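Local coordinates for protein type ii site-specific deoxyribonuclease (Klebsiella pneumoniae, PDB 6EKR) that probably cuts double-stranded DNA at a specific recognition sequence, as a type IIP restriction endonuclease of the PD-(D/E)xK nuclease superfamily, at residues A[181-193]-A[289-301]. The protein carries 2 engineered substitutions. Residues are numbered along the deposited sequence; the frame is centred on the assembly and turned at random.
Sequences VIKSAYANASVVI and FLFDIYSFFRSQG. Engineered in segment 181-193: Ala-185 (natural residue Lys), Ala-187 (natural residue Lys).
The ring of Phe-296 lies between Val-191 and Gly-301. Val-191 CG1 lies over one face, offset toward the rim, in a CH-pi contact 3.8 Å from the ring centroid and 23° off the normal. Gly-301 CA sits over the opposite face, also toward the rim. The ring of Phe-297 turns its edge to the hairpin: Ile-182 O, Ser-184 N and Val-191 CG2 all lie near its plane. CZ of Phe-297 reaches the Ile-182 side chain, 3.4 Å from CG2. Phe-296 CD2 lies over one face of Phe-297, offset toward the rim. Ile-193 CG1 lies at the edge of the Phe-289 ring, and Ile-193 CG2 comes within 3.7 Å of Phe-289 CZ. Ile-293 CG1 lies over one face of the Phe-289 ring. Ile-193 CD1 and Ile-293 CD1 meet tip to tip at 4.1 Å. In Val-191, CG1 is anti to the carbonyl carbon (chi1 -56°), which sets it over Phe-296 while CG2 faces the Phe-297 edge. The two segments meet through apolar side chains, and no hydrogen bond joins them. A Schellman motif closes the helix, with Gly-301 N bonded to Phe-296 O at 3.0 Å and Gln-300 at positive phi. Gln-300 and Gly-301 lie beside the hairpin loop, where the CB of engineered Ala-187 is 3.5 Å from Gln-300 O. Strand 190-193 and helix 289-298 run nearly antiparallel, at 160°, with their axes 9.9 Å apart. The C-terminal helix thus packs on the edge hairpin of the mixed sheet. Phe-223 of adjacent strand 222-227 also meets Phe-296, and Phe-225 touches both Val-191 and Ile-293. Leu-145 of helix 132-148 packs on Ile-182 and Ile-193.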
ATOM      1  N   VAL A 181      14.139   2.569  15.328  1.00 54.30           N
ATOM      2  CA  VAL A 181      13.825   3.434  16.450  1.00 53.74           C
ATOM      3  C   VAL A 181      15.095   3.691  17.254  1.00 53.64           C
ATOM      4  O   VAL A 181      15.749   2.759  17.718  1.00 53.28           O
ATOM      5  CB  VAL A 181      12.715   2.827  17.362  1.00 53.69           C
ATOM      6  CG1 VAL A 181      12.305   3.805  18.452  1.00 52.76           C
ATOM      7  CG2 VAL A 181      11.507   2.423  16.540  1.00 53.64           C
ATOM      8  N   ILE A 182      15.448   4.966  17.385  1.00 53.87           N
ATOM      9  CA  ILE A 182      16.524   5.378  18.275  1.00 54.35           C
ATOM     10  C   ILE A 182      15.935   6.295  19.330  1.00 55.12           C
ATOM     11  O   ILE A 182      15.392   7.341  18.990  1.00 55.67           O
ATOM     12  CB  ILE A 182      17.639   6.120  17.533  1.00 53.97           C
ATOM     13  CG1 ILE A 182      18.160   5.276  16.365  1.00 54.08           C
ATOM     14  CG2 ILE A 182      18.753   6.448  18.494  1.00 53.86           C
ATOM     15  CD1 ILE A 182      19.061   6.011  15.408  1.00 54.02           C
ATOM     16  N   LYS A 183      16.028   5.890  20.598  1.00 55.85           N
ATOM     17  CA  LYS A 183      15.545   6.683  21.727  1.00 56.54           C
ATOM     18  C   LYS A 183      16.695   7.416  22.405  1.00 56.97           C
ATOM     19  O   LYS A 183      17.768   6.843  22.604  1.00 56.95           O
ATOM     20  CB  LYS A 183      14.813   5.800  22.742  1.00 56.68           C
ATOM     21  CG  LYS A 183      14.470   6.518  24.040  1.00 57.38           C
ATOM     22  CD  LYS A 183      13.539   5.707  24.924  1.00 58.79           C
ATOM     23  CE  LYS A 183      13.254   6.425  26.255  1.00 59.32           C
ATOM     24  NZ  LYS A 183      12.554   7.737  26.099  1.00 59.46           N
ATOM     25  N   SER A 184      16.455   8.681  22.756  1.00 57.79           N
ATOM     26  CA  SER A 184      17.467   9.533  23.396  1.00 58.40           C
ATOM     27  C   SER A 184      17.720   9.126  24.838  1.00 58.91           C
ATOM     28  O   SER A 184      16.783   9.012  25.638  1.00 59.04           O
ATOM     29  CB  SER A 184      17.068  11.013  23.341  1.00 58.22           C
ATOM     30  OG  SER A 184      18.115  11.835  23.837  1.00 57.95           O
ATOM     31  N   ALA A 185      18.993   8.921  25.160  1.00 59.44           N
ATOM     32  CA  ALA A 185      19.402   8.527  26.504  1.00 60.27           C
ATOM     33  C   ALA A 185      19.044   9.545  27.594  1.00 60.82           C
ATOM     34  O   ALA A 185      19.003   9.198  28.774  1.00 60.93           O
ATOM     35  CB  ALA A 185      20.888   8.256  26.524  1.00 60.34           C
ATOM     36  N   TYR A 186      18.761  10.785  27.187  1.00 61.48           N
ATOM     37  CA  TYR A 186      18.755  11.937  28.096  1.00 61.98           C
ATOM     38  C   TYR A 186      17.401  12.637  28.251  1.00 61.81           C
ATOM     39  O   TYR A 186      17.204  13.435  29.181  1.00 61.79           O
ATOM     40  CB  TYR A 186      19.832  12.941  27.663  1.00 62.60           C
ATOM     41  CG  TYR A 186      21.198  12.308  27.492  1.00 63.70           C
ATOM     42  CD1 TYR A 186      22.040  12.106  28.590  1.00 64.61           C
ATOM     43  CD2 TYR A 186      21.643  11.895  26.230  1.00 64.71           C
ATOM     44  CE1 TYR A 186      23.296  11.507  28.430  1.00 65.53           C
ATOM     45  CE2 TYR A 186      22.891  11.299  26.056  1.00 65.10           C
ATOM     46  CZ  TYR A 186      23.715  11.108  27.158  1.00 65.02           C
ATOM     47  OH  TYR A 186      24.948  10.515  26.983  1.00 64.39           O
ATOM     48  N   ALA A 187      16.479  12.335  27.340  1.00 61.39           N
ATOM     49  CA  ALA A 187      15.127  12.883  27.371  1.00 60.98           C
ATOM     50  C   ALA A 187      14.137  11.885  26.760  1.00 60.86           C
ATOM     51  O   ALA A 187      14.521  11.037  25.936  1.00 60.90           O
ATOM     52  CB  ALA A 187      15.080  14.213  26.625  1.00 60.83           C
ATOM     53  N   ASN A 188      12.870  11.981  27.162  1.00 60.44           N
ATOM     54  CA  ASN A 188      11.820  11.156  26.564  1.00 59.92           C
ATOM     55  C   ASN A 188      11.428  11.617  25.151  1.00 59.13           C
ATOM     56  O   ASN A 188      10.353  12.193  24.933  1.00 59.14           O
ATOM     57  CB  ASN A 188      10.593  11.066  27.471  1.00 60.19           C
ATOM     58  CG  ASN A 188       9.518  10.160  26.897  1.00 61.29           C
ATOM     59  OD1 ASN A 188       9.762   8.984  26.612  1.00 62.15           O
ATOM     60  ND2 ASN A 188       8.324  10.708  26.703  1.00 62.99           N
ATOM     61  N   ALA A 189      12.331  11.369  24.208  1.00 57.98           N
ATOM     62  CA  ALA A 189      12.096  11.604  22.793  1.00 56.80           C
ATOM     63  C   ALA A 189      12.946  10.635  21.980  1.00 56.14           C
ATOM     64  O   ALA A 189      14.041  10.236  22.402  1.00 55.92           O
ATOM     65  CB  ALA A 189      12.420  13.032  22.422  1.00 56.70           C
ATOM     66  N   SER A 190      12.430  10.259  20.815  1.00 55.09           N
ATOM     67  CA  SER A 190      13.101   9.310  19.944  1.00 53.98           C
ATOM     68  C   SER A 190      12.730   9.554  18.501  1.00 53.05           C
ATOM     69  O   SER A 190      11.679  10.133  18.205  1.00 52.94           O
ATOM     70  CB  SER A 190      12.707   7.886  20.325  1.00 54.18           C
ATOM     71  OG  SER A 190      11.318   7.813  20.586  1.00 55.23           O
ATOM     72  N   VAL A 191      13.604   9.107  17.604  1.00 51.92           N
ATOM     73  CA  VAL A 191      13.326   9.138  16.175  1.00 50.65           C
ATOM     74  C   VAL A 191      12.830   7.788  15.685  1.00 49.83           C
ATOM     75  O   VAL A 191      13.050   6.757  16.317  1.00 49.24           O
ATOM     76  CB  VAL A 191      14.557   9.545  15.354  1.00 50.81           C
ATOM     77  CG1 VAL A 191      15.084  10.869  15.837  1.00 50.93           C
ATOM     78  CG2 VAL A 191      15.646   8.479  15.429  1.00 50.36           C
ATOM     79  N   VAL A 192      12.139   7.825  14.554  1.00 49.08           N
ATOM     80  CA  VAL A 192      11.663   6.638  13.879  1.00 48.38           C
ATOM     81  C   VAL A 192      12.064   6.783  12.425  1.00 47.87           C
ATOM     82  O   VAL A 192      11.608   7.698  11.737  1.00 47.75           O
ATOM     83  CB  VAL A 192      10.144   6.512  13.976  1.00 48.43           C
ATOM     84  CG1 VAL A 192       9.669   5.302  13.206  1.00 48.77           C
ATOM     85  CG2 VAL A 192       9.709   6.407  15.427  1.00 49.02           C
ATOM     86  N   ILE A 193      12.929   5.887  11.964  1.00 47.23           N
ATOM     87  CA  ILE A 193      13.463   5.974  10.609  1.00 46.68           C
ATOM     88  C   ILE A 193      12.904   4.883   9.680  1.00 46.79           C
ATOM     89  O   ILE A 193      13.410   3.763   9.650  1.00 46.61           O
ATOM     90  CB  ILE A 193      14.999   5.998  10.609  1.00 46.35           C
ATOM     91  CG1 ILE A 193      15.490   7.124  11.533  1.00 46.01           C
ATOM     92  CG2 ILE A 193      15.523   6.159   9.184  1.00 45.49           C
ATOM     93  CD1 ILE A 193      16.850   6.887  12.155  1.00 44.49           C
ATOM     94  N   PHE A 289      21.125  13.637   6.066  1.00 50.89           N
ATOM     95  CA  PHE A 289      20.412  12.784   7.009  1.00 50.23           C
ATOM     96  C   PHE A 289      21.210  12.531   8.272  1.00 50.06           C
ATOM     97  O   PHE A 289      20.673  12.646   9.367  1.00 50.22           O
ATOM     98  CB  PHE A 289      20.048  11.442   6.363  1.00 50.04           C
ATOM     99  CG  PHE A 289      19.405  10.460   7.318  1.00 49.13           C
ATOM    100  CD1 PHE A 289      18.039  10.516   7.580  1.00 47.94           C
ATOM    101  CD2 PHE A 289      20.168   9.490   7.955  1.00 47.33           C
ATOM    102  CE1 PHE A 289      17.447   9.623   8.461  1.00 47.34           C
ATOM    103  CE2 PHE A 289      19.583   8.602   8.839  1.00 47.02           C
ATOM    104  CZ  PHE A 289      18.219   8.668   9.091  1.00 47.47           C
ATOM    105  N   LEU A 290      22.482  12.177   8.117  1.00 49.94           N
ATOM    106  CA  LEU A 290      23.311  11.803   9.256  1.00 49.96           C
ATOM    107  C   LEU A 290      23.464  12.974  10.183  1.00 50.26           C
ATOM    108  O   LEU A 290      23.237  12.841  11.383  1.00 50.33           O
ATOM    109  CB  LEU A 290      24.673  11.282   8.817  1.00 49.74           C
ATOM    110  CG  LEU A 290      24.634  10.070   7.891  1.00 49.54           C
ATOM    111  CD1 LEU A 290      25.967   9.891   7.201  1.00 48.89           C
ATOM    112  CD2 LEU A 290      24.246   8.830   8.679  1.00 50.10           C
ATOM    113  N   PHE A 291      23.817  14.128   9.621  1.00 50.74           N
ATOM    114  CA  PHE A 291      23.959  15.342  10.420  1.00 51.20           C
ATOM    115  C   PHE A 291      22.629  15.732  11.075  1.00 51.16           C
ATOM    116  O   PHE A 291      22.597  16.018  12.264  1.00 51.33           O
ATOM    117  CB  PHE A 291      24.550  16.514   9.611  1.00 51.64           C
ATOM    118  CG  PHE A 291      24.470  17.836  10.332  1.00 52.51           C
ATOM    119  CD1 PHE A 291      25.382  18.154  11.334  1.00 53.29           C
ATOM    120  CD2 PHE A 291      23.452  18.745  10.039  1.00 53.22           C
ATOM    121  CE1 PHE A 291      25.287  19.365  12.024  1.00 54.11           C
ATOM    122  CE2 PHE A 291      23.348  19.960  10.719  1.00 53.59           C
ATOM    123  CZ  PHE A 291      24.264  20.271  11.712  1.00 53.57           C
ATOM    124  N   ASP A 292      21.539  15.737  10.314  1.00 51.01           N
ATOM    125  CA  ASP A 292      20.248  16.071  10.892  1.00 51.36           C
ATOM    126  C   ASP A 292      19.884  15.168  12.073  1.00 51.36           C
ATOM    127  O   ASP A 292      19.412  15.648  13.107  1.00 51.46           O
ATOM    128  CB  ASP A 292      19.154  16.045   9.831  1.00 51.65           C
ATOM    129  CG  ASP A 292      19.274  17.190   8.852  1.00 52.48           C
ATOM    130  OD1 ASP A 292      19.588  18.316   9.287  1.00 53.99           O
ATOM    131  OD2 ASP A 292      19.044  16.977   7.649  1.00 53.11           O
ATOM    132  N   ILE A 293      20.120  13.869  11.917  1.00 51.23           N
ATOM    133  CA  ILE A 293      19.831  12.911  12.975  1.00 51.19           C
ATOM    134  C   ILE A 293      20.735  13.177  14.173  1.00 51.47           C
ATOM    135  O   ILE A 293      20.261  13.206  15.303  1.00 51.62           O
ATOM    136  CB  ILE A 293      19.932  11.435  12.471  1.00 51.07           C
ATOM    137  CG1 ILE A 293      18.716  11.079  11.599  1.00 50.70           C
ATOM    138  CG2 ILE A 293      20.095  10.437  13.628  1.00 50.43           C
ATOM    139  CD1 ILE A 293      17.377  10.981  12.333  1.00 49.81           C
ATOM    140  N   TYR A 294      22.024  13.391  13.922  1.00 51.64           N
ATOM    141  CA  TYR A 294      22.970  13.691  14.985  1.00 51.88           C
ATOM    142  C   TYR A 294      22.562  14.963  15.683  1.00 52.03           C
ATOM    143  O   TYR A 294      22.472  15.005  16.912  1.00 52.48           O
ATOM    144  CB  TYR A 294      24.368  13.869  14.417  1.00 52.39           C
ATOM    145  CG  TYR A 294      25.402  14.316  15.430  1.00 53.34           C
ATOM    146  CD1 TYR A 294      26.173  13.384  16.116  1.00 54.02           C
ATOM    147  CD2 TYR A 294      25.622  15.670  15.689  1.00 53.48           C
ATOM    148  CE1 TYR A 294      27.129  13.780  17.028  1.00 54.14           C
ATOM    149  CE2 TYR A 294      26.568  16.074  16.605  1.00 53.30           C
ATOM    150  CZ  TYR A 294      27.321  15.124  17.266  1.00 54.12           C
ATOM    151  OH  TYR A 294      28.277  15.505  18.180  1.00 55.27           O
ATOM    152  N   SER A 295      22.323  16.001  14.887  1.00 51.90           N
ATOM    153  CA  SER A 295      21.877  17.286  15.384  1.00 52.01           C
ATOM    154  C   SER A 295      20.701  17.127  16.346  1.00 52.20           C
ATOM    155  O   SER A 295      20.686  17.751  17.403  1.00 52.25           O
ATOM    156  CB  SER A 295      21.522  18.195  14.208  1.00 51.99           C
ATOM    157  OG  SER A 295      20.694  19.273  14.601  1.00 52.81           O
ATOM    158  N   PHE A 296      19.740  16.272  15.980  1.00 52.64           N
ATOM    159  CA  PHE A 296      18.545  15.992  16.792  1.00 52.79           C
ATOM    160  C   PHE A 296      18.911  15.521  18.178  1.00 53.92           C
ATOM    161  O   PHE A 296      18.325  15.968  19.171  1.00 54.06           O
ATOM    162  CB  PHE A 296      17.649  14.938  16.121  1.00 51.89           C
ATOM    163  CG  PHE A 296      16.458  14.514  16.954  1.00 49.83           C
ATOM    164  CD1 PHE A 296      15.248  15.191  16.857  1.00 48.11           C
ATOM    165  CD2 PHE A 296      16.548  13.430  17.826  1.00 48.30           C
ATOM    166  CE1 PHE A 296      14.148  14.807  17.623  1.00 47.91           C
ATOM    167  CE2 PHE A 296      15.454  13.034  18.596  1.00 47.24           C
ATOM    168  CZ  PHE A 296      14.253  13.719  18.492  1.00 48.39           C
ATOM    169  N   PHE A 297      19.874  14.611  18.236  1.00 55.25           N
ATOM    170  CA  PHE A 297      20.265  14.012  19.494  1.00 56.93           C
ATOM    171  C   PHE A 297      21.213  14.889  20.304  1.00 58.70           C
ATOM    172  O   PHE A 297      21.196  14.840  21.544  1.00 59.13           O
ATOM    173  CB  PHE A 297      20.817  12.608  19.280  1.00 56.11           C
ATOM    174  CG  PHE A 297      19.747  11.580  19.039  1.00 55.17           C
ATOM    175  CD1 PHE A 297      19.063  11.005  20.106  1.00 53.79           C
ATOM    176  CD2 PHE A 297      19.411  11.199  17.747  1.00 53.59           C
ATOM    177  CE1 PHE A 297      18.078  10.062  19.893  1.00 52.52           C
ATOM    178  CE2 PHE A 297      18.429  10.262  17.525  1.00 53.16           C
ATOM    179  CZ  PHE A 297      17.760   9.690  18.603  1.00 53.71           C
ATOM    180  N   ARG A 298      22.019  15.697  19.613  1.00 60.57           N
ATOM    181  CA  ARG A 298      22.829  16.715  20.282  1.00 62.49           C
ATOM    182  C   ARG A 298      21.876  17.691  20.970  1.00 63.61           C
ATOM    183  O   ARG A 298      22.041  18.007  22.151  1.00 63.78           O
ATOM    184  CB  ARG A 298      23.763  17.432  19.294  1.00 62.37           C
ATOM    185  CG  ARG A 298      24.486  18.645  19.872  1.00 62.65           C
ATOM    186  CD  ARG A 298      25.682  19.094  19.028  1.00 63.10           C
ATOM    187  NE  ARG A 298      25.336  19.489  17.658  1.00 64.29           N
ATOM    188  CZ  ARG A 298      26.218  19.924  16.752  1.00 65.07           C
ATOM    189  NH1 ARG A 298      27.510  20.037  17.057  1.00 64.67           N
ATOM    190  NH2 ARG A 298      25.810  20.240  15.527  1.00 65.10           N
ATOM    191  N   SER A 299      20.856  18.120  20.230  1.00 65.09           N
ATOM    192  CA  SER A 299      19.774  18.931  20.771  1.00 66.62           C
ATOM    193  C   SER A 299      19.000  18.236  21.908  1.00 67.92           C
ATOM    194  O   SER A 299      18.301  18.894  22.679  1.00 67.98           O
ATOM    195  CB  SER A 299      18.823  19.322  19.647  1.00 66.39           C
ATOM    196  OG  SER A 299      17.657  19.931  20.156  1.00 66.54           O
ATOM    197  N   GLN A 300      19.126  16.912  22.002  1.00 69.62           N
ATOM    198  CA  GLN A 300      18.429  16.106  23.018  1.00 71.37           C
ATOM    199  C   GLN A 300      16.913  15.977  22.730  1.00 72.38           C
ATOM    200  O   GLN A 300      16.138  15.496  23.568  1.00 72.59           O
ATOM    201  CB  GLN A 300      18.743  16.626  24.442  1.00 71.25           C
ATOM    202  CG  GLN A 300      20.241  16.446  24.845  1.00 72.13           C
ATOM    203  CD  GLN A 300      20.719  17.354  25.989  1.00 71.91           C
ATOM    204  OE1 GLN A 300      20.044  17.506  27.012  1.00 72.97           O
ATOM    205  NE2 GLN A 300      21.901  17.945  25.819  1.00 71.24           N
ATOM    206  N   GLY A 301      16.514  16.380  21.521  1.00 73.50           N
ATOM    207  CA  GLY A 301      15.114  16.379  21.091  1.00 74.68           C
ATOM    208  C   GLY A 301      14.759  17.607  20.264  1.00 75.70           C
ATOM    209  O   GLY A 301      15.643  18.361  19.831  1.00 75.63           O
TER